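Long-range contacts in Non-structural protein 5 (Modoc virus, PDB 2WA1), which probably transfers methyl groups from S-adenosylmethionine to the cap of viral RNA, through the FtsJ-like methyltransferase domain of flavivirus NS5: residues M144-A149 / I177-E182; L71-E76 / I217-S222; T85-G90 / K110-G115. The protein carries 4 engineered substitutions. All coordinates share one frame; numbering follows the deposited sequence.

Interaction 1 of 3, residues M144-A149 / I177-E182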
loop_
_atom_site.group_PDB
_atom_site.type_symbol
_atom_site.label_atom_id
_atom_site.label_comp_id
_atom_site.label_asym_id
_atom_site.label_seq_id
_atom_site.Cartn_x
_atom_site.Cartn_y
_atom_site.Cartn_z
ATOM N N MET A 144 9.724 12.559 -9.402
ATOM C CA MET A 144 9.631 13.722 -8.493
ATOM C C MET A 144 10.731 13.718 -7.458
ATOM O O MET A 144 10.939 12.710 -6.799
ATOM C CB MET A 144 8.319 13.694 -7.699
ATOM C CG MET A 144 7.098 14.285 -8.348
ATOM S SD MET A 144 5.878 14.672 -7.050
ATOM C CE MET A 144 5.535 13.047 -6.429
ATOM N N GLU A 145 11.409 14.852 -7.271
ATOM C CA GLU A 145 12.328 14.993 -6.132
ATOM C C GLU A 145 11.500 15.083 -4.824
ATOM O O GLU A 145 10.446 15.727 -4.810
ATOM C CB GLU A 145 13.220 16.244 -6.280
ATOM C CG GLU A 145 14.514 16.062 -7.094
ATOM C CD GLU A 145 15.285 17.389 -7.256
ATOM O OE1 GLU A 145 14.711 18.360 -7.833
ATOM O OE2 GLU A 145 16.455 17.477 -6.792
ATOM N N PRO A 146 11.961 14.431 -3.739
ATOM C CA PRO A 146 11.279 14.569 -2.456
ATOM C C PRO A 146 11.353 15.995 -1.883
ATOM O O PRO A 146 12.287 16.744 -2.174
ATOM C CB PRO A 146 12.041 13.625 -1.535
ATOM C CG PRO A 146 12.896 12.796 -2.416
ATOM C CD PRO A 146 13.134 13.551 -3.650
ATOM N N PHE A 147 10.375 16.343 -1.058
ATOM C CA PHE A 147 10.347 17.637 -0.375
ATOM C C PHE A 147 9.751 17.415 1.007
ATOM O O PHE A 147 9.438 16.268 1.344
ATOM C CB PHE A 147 9.598 18.688 -1.207
ATOM C CG PHE A 147 8.204 18.287 -1.614
ATOM C CD1 PHE A 147 7.186 18.167 -0.668
ATOM C CD2 PHE A 147 7.894 18.091 -2.950
ATOM C CE1 PHE A 147 5.889 17.804 -1.040
ATOM C CE2 PHE A 147 6.596 17.720 -3.328
ATOM C CZ PHE A 147 5.593 17.586 -2.358
ATOM N N GLN A 148 9.616 18.470 1.814
ATOM C CA GLN A 148 9.149 18.327 3.214
ATOM C C GLN A 148 7.808 17.626 3.317
ATOM O O GLN A 148 6.855 17.983 2.624
ATOM C CB GLN A 148 9.035 19.688 3.925
ATOM C CG GLN A 148 9.088 19.606 5.453
ATOM C CD GLN A 148 7.765 19.208 6.121
ATOM O OE1 GLN A 148 6.682 19.635 5.703
ATOM N NE2 GLN A 148 7.861 18.399 7.185
ATOM N N ALA A 149 7.755 16.631 4.191
ATOM C CA ALA A 149 6.531 15.911 4.449
ATOM C C ALA A 149 6.581 15.337 5.836
ATOM O O ALA A 149 7.573 14.755 6.252
ATOM C CB ALA A 149 6.296 14.810 3.393
ATOM N N ILE A 177 9.748 5.447 -2.359
ATOM C CA ILE A 177 9.366 5.769 -0.992
ATOM C C ILE A 177 10.582 5.945 -0.072
ATOM O O ILE A 177 10.570 6.811 0.822
ATOM C CB ILE A 177 8.350 4.732 -0.411
ATOM C CG1 ILE A 177 6.981 4.856 -1.101
ATOM C CG2 ILE A 177 8.206 4.854 1.101
ATOM C CD1 ILE A 177 6.455 6.275 -1.257
ATOM N N SER A 178 11.613 5.124 -0.291
ATOM C CA SER A 178 12.882 5.243 0.425
ATOM C C SER A 178 13.504 6.649 0.380
ATOM O O SER A 178 14.010 7.124 1.391
ATOM C CB SER A 178 13.906 4.223 -0.086
ATOM O OG SER A 178 13.632 2.967 0.508
ATOM N N ARG A 179 13.480 7.299 -0.771
ATOM C CA ARG A 179 14.076 8.618 -0.847
ATOM C C ARG A 179 13.263 9.648 -0.073
ATOM O O ARG A 179 13.833 10.586 0.454
ATOM C CB ARG A 179 14.319 9.096 -2.276
ATOM C CG ARG A 179 13.733 8.301 -3.394
ATOM C CD ARG A 179 14.606 8.378 -4.633
ATOM N NE ARG A 179 15.313 9.658 -4.728
ATOM C CZ ARG A 179 15.002 10.656 -5.560
ATOM N NH1 ARG A 179 13.980 10.540 -6.412
ATOM N NH2 ARG A 179 15.737 11.779 -5.549
ATOM N N TRP A 180 11.942 9.456 0.003
ATOM C CA TRP A 180 11.063 10.347 0.791
ATOM C C TRP A 180 11.263 10.157 2.284
ATOM O O TRP A 180 11.272 11.135 3.046
ATOM C CB TRP A 180 9.589 10.141 0.427
ATOM C CG TRP A 180 9.211 10.726 -0.877
ATOM C CD1 TRP A 180 9.368 10.160 -2.091
ATOM C CD2 TRP A 180 8.617 12.011 -1.101
ATOM N NE1 TRP A 180 8.897 10.988 -3.066
ATOM C CE2 TRP A 180 8.429 12.141 -2.487
ATOM C CE3 TRP A 180 8.206 13.063 -0.254
ATOM C CZ2 TRP A 180 7.855 13.294 -3.074
ATOM C CZ3 TRP A 180 7.641 14.205 -0.834
ATOM C CH2 TRP A 180 7.476 14.308 -2.234
ATOM N N LEU A 181 11.440 8.910 2.707
ATOM C CA LEU A 181 11.640 8.600 4.113
ATOM C C LEU A 181 13.034 8.996 4.610
ATOM O O LEU A 181 13.224 9.321 5.797
ATOM C CB LEU A 181 11.357 7.121 4.405
ATOM C CG LEU A 181 9.979 6.584 3.992
ATOM C CD1 LEU A 181 9.768 5.164 4.501
ATOM C CD2 LEU A 181 8.837 7.473 4.425
ATOM N N GLU A 182 13.997 8.952 3.698
ATOM C CA GLU A 182 15.365 9.371 3.978
ATOM C C GLU A 182 15.420 10.904 4.064
ATOM O O GLU A 182 16.013 11.452 4.988
ATOM C CB GLU A 182 16.314 8.844 2.881
ATOM C CG GLU A 182 17.825 9.081 3.127
ATOM C CD GLU A 182 18.414 8.329 4.334
ATOM O OE1 GLU A 182 17.899 7.257 4.743
ATOM O OE2 GLU A 182 19.433 8.812 4.873
#

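Interaction 2 of 3, residues L71-E76 / I217-S222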
loop_
_atom_site.group_PDB
_atom_site.type_symbol
_atom_site.label_atom_id
_atom_site.label_comp_id
_atom_site.label_asym_id
_atom_site.label_seq_id
_atom_site.Cartn_x
_atom_site.Cartn_y
_atom_site.Cartn_z
ATOM N N LEU A 71 -7.555 2.872 4.417
ATOM C CA LEU A 71 -6.748 3.852 5.148
ATOM C C LEU A 71 -7.353 4.147 6.530
ATOM O O LEU A 71 -6.632 4.223 7.521
ATOM C CB LEU A 71 -6.576 5.137 4.360
ATOM C CG LEU A 71 -5.621 6.153 5.021
ATOM C CD1 LEU A 71 -4.185 5.547 5.320
ATOM C CD2 LEU A 71 -5.546 7.395 4.131
ATOM N N ALA A 72 -8.679 4.281 6.579
ATOM C CA ALA A 72 -9.402 4.494 7.829
ATOM C C ALA A 72 -9.128 3.373 8.823
ATOM O O ALA A 72 -8.857 3.626 9.996
ATOM C CB ALA A 72 -10.896 4.611 7.538
ATOM N N TRP A 73 -9.163 2.125 8.351
ATOM C CA TRP A 73 -8.862 0.983 9.220
ATOM C C TRP A 73 -7.442 1.031 9.785
ATOM O O TRP A 73 -7.251 0.795 10.966
ATOM C CB TRP A 73 -9.123 -0.342 8.479
ATOM C CG TRP A 73 -9.026 -1.531 9.337
ATOM C CD1 TRP A 73 -10.070 -2.183 9.959
ATOM C CD2 TRP A 73 -7.842 -2.235 9.709
ATOM N NE1 TRP A 73 -9.604 -3.238 10.681
ATOM C CE2 TRP A 73 -8.242 -3.298 10.555
ATOM C CE3 TRP A 73 -6.478 -2.089 9.395
ATOM C CZ2 TRP A 73 -7.331 -4.211 11.093
ATOM C CZ3 TRP A 73 -5.577 -2.979 9.941
ATOM C CH2 TRP A 73 -6.009 -4.040 10.773
ATOM N N ILE A 74 -6.453 1.335 8.939
ATOM C CA ILE A 74 -5.065 1.442 9.366
ATOM C C ILE A 74 -4.883 2.588 10.381
ATOM O O ILE A 74 -4.198 2.434 11.391
ATOM C CB ILE A 74 -4.108 1.678 8.149
ATOM C CG1 ILE A 74 -4.082 0.448 7.187
ATOM C CG2 ILE A 74 -2.731 1.920 8.645
ATOM C CD1 ILE A 74 -3.440 0.743 5.775
ATOM N N ASP A 75 -5.468 3.738 10.063
ATOM C CA ASP A 75 -5.523 4.905 10.973
ATOM C C ASP A 75 -6.064 4.549 12.376
ATOM O O ASP A 75 -5.369 4.726 13.391
ATOM C CB ASP A 75 -6.392 5.980 10.304
ATOM C CG ASP A 75 -6.321 7.345 11.004
ATOM O OD1 ASP A 75 -5.385 7.592 11.778
ATOM O OD2 ASP A 75 -7.218 8.163 10.720
ATOM N N GLU A 76 -7.278 4.004 12.433
ATOM C CA GLU A 76 -7.894 3.625 13.718
ATOM C C GLU A 76 -7.120 2.579 14.537
ATOM O O GLU A 76 -7.261 2.531 15.763
ATOM C CB GLU A 76 -9.328 3.152 13.500
ATOM C CG GLU A 76 -10.204 4.148 12.739
ATOM C CD GLU A 76 -11.539 3.538 12.317
ATOM O OE1 GLU A 76 -11.941 2.479 12.899
ATOM O OE2 GLU A 76 -12.182 4.125 11.407
ATOM N N ILE A 217 1.703 -4.785 7.682
ATOM C CA ILE A 217 0.430 -5.264 8.168
ATOM C C ILE A 217 -0.533 -5.689 7.059
ATOM O O ILE A 217 -0.483 -5.186 5.947
ATOM C CB ILE A 217 -0.291 -4.210 9.099
ATOM C CG1 ILE A 217 -0.579 -2.906 8.325
ATOM C CG2 ILE A 217 0.538 -3.961 10.361
ATOM C CD1 ILE A 217 -1.755 -2.014 8.931
ATOM N N ARG A 218 -1.433 -6.592 7.393
ATOM C CA ARG A 218 -2.487 -6.956 6.442
ATOM C C ARG A 218 -3.786 -6.283 6.871
ATOM O O ARG A 218 -4.183 -6.399 8.021
ATOM C CB ARG A 218 -2.660 -8.492 6.408
ATOM C CG ARG A 218 -3.870 -8.980 5.649
ATOM C CD ARG A 218 -3.659 -8.866 4.127
ATOM N NE ARG A 218 -4.714 -9.546 3.373
ATOM C CZ ARG A 218 -4.785 -9.578 2.042
ATOM N NH1 ARG A 218 -3.865 -8.965 1.311
ATOM N NH2 ARG A 218 -5.805 -10.185 1.445
ATOM N N VAL A 219 -4.449 -5.608 5.948
ATOM C CA VAL A 219 -5.760 -5.034 6.221
ATOM C C VAL A 219 -6.839 -6.085 5.910
ATOM O O VAL A 219 -6.856 -6.615 4.816
ATOM C CB VAL A 219 -5.984 -3.721 5.402
ATOM C CG1 VAL A 219 -7.361 -3.088 5.716
ATOM C CG2 VAL A 219 -4.818 -2.735 5.678
ATOM N N PRO A 220 -7.708 -6.415 6.898
ATOM C CA PRO A 220 -8.747 -7.441 6.675
ATOM C C PRO A 220 -9.842 -7.142 5.671
ATOM O O PRO A 220 -10.581 -8.062 5.283
ATOM C CB PRO A 220 -9.318 -7.709 8.085
ATOM C CG PRO A 220 -8.976 -6.501 8.886
ATOM C CD PRO A 220 -7.682 -5.942 8.300
ATOM N N LEU A 221 -9.936 -5.885 5.244
ATOM C CA LEU A 221 -10.849 -5.479 4.181
ATOM C C LEU A 221 -10.281 -5.826 2.820
ATOM O O LEU A 221 -11.021 -5.846 1.838
ATOM C CB LEU A 221 -11.115 -3.946 4.222
ATOM C CG LEU A 221 -11.918 -3.281 5.354
ATOM C CD1 LEU A 221 -11.432 -3.697 6.721
ATOM C CD2 LEU A 221 -11.813 -1.763 5.239
ATOM N N SER A 222 -8.962 -6.039 2.742
ATOM C CA SER A 222 -8.323 -6.473 1.485
ATOM C C SER A 222 -8.959 -7.794 1.030
ATOM O O SER A 222 -9.198 -8.686 1.832
ATOM C CB SER A 222 -6.792 -6.657 1.630
ATOM O OG SER A 222 -6.103 -5.401 1.685
#

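Interaction 3 of 3, residues T85-G90 / K110-G115. Engineered in segment 85-90: Thr-85 (natural residue Ser).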
loop_
_atom_site.group_PDB
_atom_site.type_symbol
_atom_site.label_atom_id
_atom_site.label_comp_id
_atom_site.label_asym_id
_atom_site.label_seq_id
_atom_site.Cartn_x
_atom_site.Cartn_y
_atom_site.Cartn_z
ATOM N N THR A 85 2.115 18.136 7.101
ATOM C CA THR A 85 2.016 18.069 5.647
ATOM C C THR A 85 2.017 16.590 5.204
ATOM O O THR A 85 2.950 15.832 5.493
ATOM C CB THR A 85 3.187 18.826 4.978
ATOM O OG1 THR A 85 3.137 20.198 5.387
ATOM C CG2 THR A 85 3.088 18.750 3.448
ATOM N N VAL A 86 0.941 16.210 4.523
ATOM C CA VAL A 86 0.731 14.849 4.028
ATOM C C VAL A 86 0.970 14.859 2.524
ATOM O O VAL A 86 0.404 15.668 1.810
ATOM C CB VAL A 86 -0.725 14.331 4.386
ATOM C CG1 VAL A 86 -1.052 12.963 3.730
ATOM C CG2 VAL A 86 -0.904 14.242 5.906
ATOM N N VAL A 87 1.866 13.982 2.059
ATOM C CA VAL A 87 2.032 13.750 0.627
ATOM C C VAL A 87 1.345 12.414 0.265
ATOM O O VAL A 87 1.587 11.386 0.905
ATOM C CB VAL A 87 3.542 13.757 0.201
ATOM C CG1 VAL A 87 3.663 13.513 -1.262
ATOM C CG2 VAL A 87 4.135 15.124 0.497
ATOM N N ASP A 88 0.480 12.474 -0.730
ATOM C CA ASP A 88 -0.204 11.328 -1.308
ATOM C C ASP A 88 0.362 11.085 -2.717
ATOM O O ASP A 88 -0.040 11.731 -3.689
ATOM C CB ASP A 88 -1.713 11.624 -1.367
ATOM C CG ASP A 88 -2.550 10.399 -1.735
ATOM O OD1 ASP A 88 -1.960 9.320 -1.888
ATOM O OD2 ASP A 88 -3.794 10.527 -1.896
ATOM N N LEU A 89 1.282 10.134 -2.820
ATOM C CA LEU A 89 1.886 9.749 -4.114
ATOM C C LEU A 89 1.047 8.689 -4.846
ATOM O O LEU A 89 0.758 7.605 -4.303
ATOM C CB LEU A 89 3.309 9.245 -3.893
ATOM C CG LEU A 89 4.233 10.214 -3.174
ATOM C CD1 LEU A 89 5.531 9.520 -2.707
ATOM C CD2 LEU A 89 4.525 11.453 -4.036
ATOM N N GLY A 90 0.655 9.022 -6.067
ATOM C CA GLY A 90 -0.222 8.197 -6.883
ATOM C C GLY A 90 -1.638 8.217 -6.364
ATOM O O GLY A 90 -2.252 7.166 -6.181
ATOM N N LYS A 110 -0.768 17.315 -0.180
ATOM C CA LYS A 110 -0.203 17.553 -1.513
ATOM C C LYS A 110 -0.290 16.213 -2.244
ATOM O O LYS A 110 0.391 15.265 -1.876
ATOM C CB LYS A 110 1.243 18.049 -1.400
ATOM C CG LYS A 110 1.394 19.352 -0.556
ATOM C CD LYS A 110 2.805 19.603 -0.112
ATOM C CE LYS A 110 3.440 20.716 -0.893
ATOM N NZ LYS A 110 4.627 21.213 -0.119
ATOM N N ALA A 111 -1.160 16.146 -3.247
ATOM C CA ALA A 111 -1.544 14.882 -3.897
ATOM C C ALA A 111 -1.110 14.892 -5.354
ATOM O O ALA A 111 -1.346 15.872 -6.082
ATOM C CB ALA A 111 -3.022 14.683 -3.819
ATOM N N TYR A 112 -0.488 13.799 -5.778
ATOM C CA TYR A 112 0.114 13.724 -7.109
ATOM C C TYR A 112 -0.273 12.422 -7.783
ATOM O O TYR A 112 -0.303 11.372 -7.140
ATOM C CB TYR A 112 1.637 13.821 -7.032
ATOM C CG TYR A 112 2.141 15.050 -6.320
ATOM C CD1 TYR A 112 2.503 16.199 -7.035
ATOM C CD2 TYR A 112 2.250 15.075 -4.923
ATOM C CE1 TYR A 112 2.959 17.338 -6.383
ATOM C CE2 TYR A 112 2.718 16.211 -4.265
ATOM C CZ TYR A 112 3.059 17.341 -5.002
ATOM O OH TYR A 112 3.511 18.474 -4.342
ATOM N N THR A 113 -0.566 12.493 -9.073
ATOM C CA THR A 113 -0.948 11.297 -9.816
ATOM C C THR A 113 -0.659 11.431 -11.316
ATOM O O THR A 113 -0.505 12.537 -11.826
ATOM C CB THR A 113 -2.429 10.899 -9.554
ATOM O OG1 THR A 113 -2.602 9.495 -9.809
ATOM C CG2 THR A 113 -3.393 11.704 -10.410
ATOM N N LEU A 114 -0.582 10.298 -12.012
ATOM C CA LEU A 114 -0.326 10.301 -13.457
ATOM C C LEU A 114 -1.534 10.859 -14.226
ATOM O O LEU A 114 -1.386 11.822 -14.979
ATOM C CB LEU A 114 0.102 8.907 -13.941
ATOM C CG LEU A 114 0.794 8.713 -15.300
ATOM C CD1 LEU A 114 1.868 9.781 -15.598
ATOM C CD2 LEU A 114 1.388 7.317 -15.350
ATOM N N GLY A 115 -2.715 10.271 -14.024
ATOM C CA GLY A 115 -3.983 10.864 -14.494
ATOM C C GLY A 115 -4.167 11.040 -15.999
ATOM O O GLY A 115 -5.184 11.579 -16.459
#

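Interaction 1 of 3, residues M144-A149 / I177-E182
The extended loop 144-149 runs past the flank of helical residues 177-182, and the two backbones come closest where the CA atoms of Pro-146 and Trp-180 lie 5.3 Å apart. No hydrogen bond joins the segments; the contact is built round the indole of Trp-180. Pro-146 lies on one face of it, its CA 3.6 Å from the centroid of the six-membered ring and only 8° off the ring normal, a CH-pi contact, while its CB rests over the inner part of the indole near CD2. The far end of the indole, CH2, meets Phe-147 in an edge-to-face pair: the centroids are 4.9 Å apart, the planes stand at 79°, and CH2 sits over the centre of the phenyl face. Phe-147 starts out pointing from the helix, but with CG between its backbone N and carbonyl carbon (chi1 54°) the ring swings across the loop to lie alongside the Trp-180 side chain, its face turned to the indole edge.

In the Rossmann-like methyltransferase fold this loop leads into strand 151-154, and helix 163-183 covers one face of the sheet; Trp-180 lies between loop and strands, touching Val-87, Leu-89 and Val-152. Met-144 closes on the indole with its CE, 4.1 Å from Trp-180 CZ2, and the methyl of Ala-149 approaches the edge at CE3. Nearer the surface, the bent chain of Arg-179 lays one guanidinium face over Pro-146, whose CD lies 3.7 Å from Arg-179 NH2. Asn-184 ties both backbones together, its ND2 bonding to Phe-147 O and Trp-180 O and its OD1 accepting from Ala-149 N.

Interaction 2 of 3, residues L71-E76 / I217-S222
Helical residues 71-76 face the irregular chain 217-222, which leaves its strand and folds into a type I beta turn from Val-219 to Ser-222; the CA atoms of Ile-74 and Val-219 are nearest, 7.2 Å apart. Trp-73 carries most of the contact. Its CG, anti to the backbone N (chi1 -172°), sends the indole across to the turn, where the pyrrolidine of Pro-220 lies over one face. CD of Pro-220 is 3.5 Å from the centroid of the six-membered ring, 19° off its normal, in a CH-pi contact displaced toward CZ2. Three more side chains meet the indole: CD1 of Leu-221 reaches Trp-73 CD1 at 3.8 Å, CG1 of Val-219 meets CE3, and CD1 of Ile-217 comes up at the edge beside CZ3.

That same Ile-217 methyl also touches Ile-74, 3.8 Å from its CG1. Ile-74 CG1 packs in addition against Val-219 CG2, at 3.6 Å, and the two side chains cross at about a right angle. Arg-218 points its CB from the helix, and its guanidinium bonds to the carbonyls of Thr-226 and Glu-228.

The contact thus fastens helix 66-76 to the edge of the sheet: Ile-217 pairs through its backbone with Tyr-230, Ile-74 reaches Tyr-230 and Val-232 of strand 229-232, and Leu-71 packs on Trp-96 and Tyr-99 of helix 95-101.

Interaction 3 of 3, residues T85-G90 / K110-G115
Tyr-112 lays its ring beside Val-87 and Leu-89, with CE2 4.1 Å from Val-87 CG1 and CD2 4.4 Å from Leu-89 CD2. The two parallel strands, 86-89 and 106-112, form a beta-alpha-beta unit with helix 95-101 between them; they are the first two strands in chain order of the Rossmann-like methyltransferase sheet, both inside it. Their short axes run at 8° to each other and 4.7 Å apart. Lys-110 N donates to Val-86 O at 2.8 Å, nearly in line with the carbonyl; Asp-88 then uses both its backbone groups, its N reaching Lys-110 O and its O receiving Tyr-112 N.

Beside Tyr-112, the aliphatic part of Lys-110 follows the same face back to the engineered Thr-85, whose CG2 meets Lys-110 CD at 3.7 Å. The other face carries Asp-88 and Ala-111, their CB atoms 4.1 Å apart, under helix 95-101. Asp-88 has CG anti to its N (chi1 -170°), a setting from which OD2 bonds to Ser-97 OG on that helix. At the C-terminal end of 86-89, where the glycine-rich loop of related methyltransferases contacts the cofactor, Gly-90 N makes a weak bond to Tyr-112 O at 2.8 Å, its N-H...O angle only 123°.

Overall arrangement
Interactions 1 and 3 are neighbours, their centres 12 Å apart, and share the sheet face formed by Val-87 and Leu-89: Phe-147 and Met-144 of the loop 144-149 pack on those strand residues, and Trp-180 of helix 163-183 touches both. Interaction 2 stands apart, 23 Å from interaction 1 and 20 Å from interaction 3 between centres, beside the other end of the sheet near strand 215-217. Along the chain, 71-76 comes first and 217-222 last, with interaction 3 and then interaction 1 between them. Interaction 2 therefore joins parts of the methyltransferase domain far apart in sequence, whereas interaction 3 pairs two sheet strands and interaction 1 packs the loop before strand 151-154 on helix 163-183.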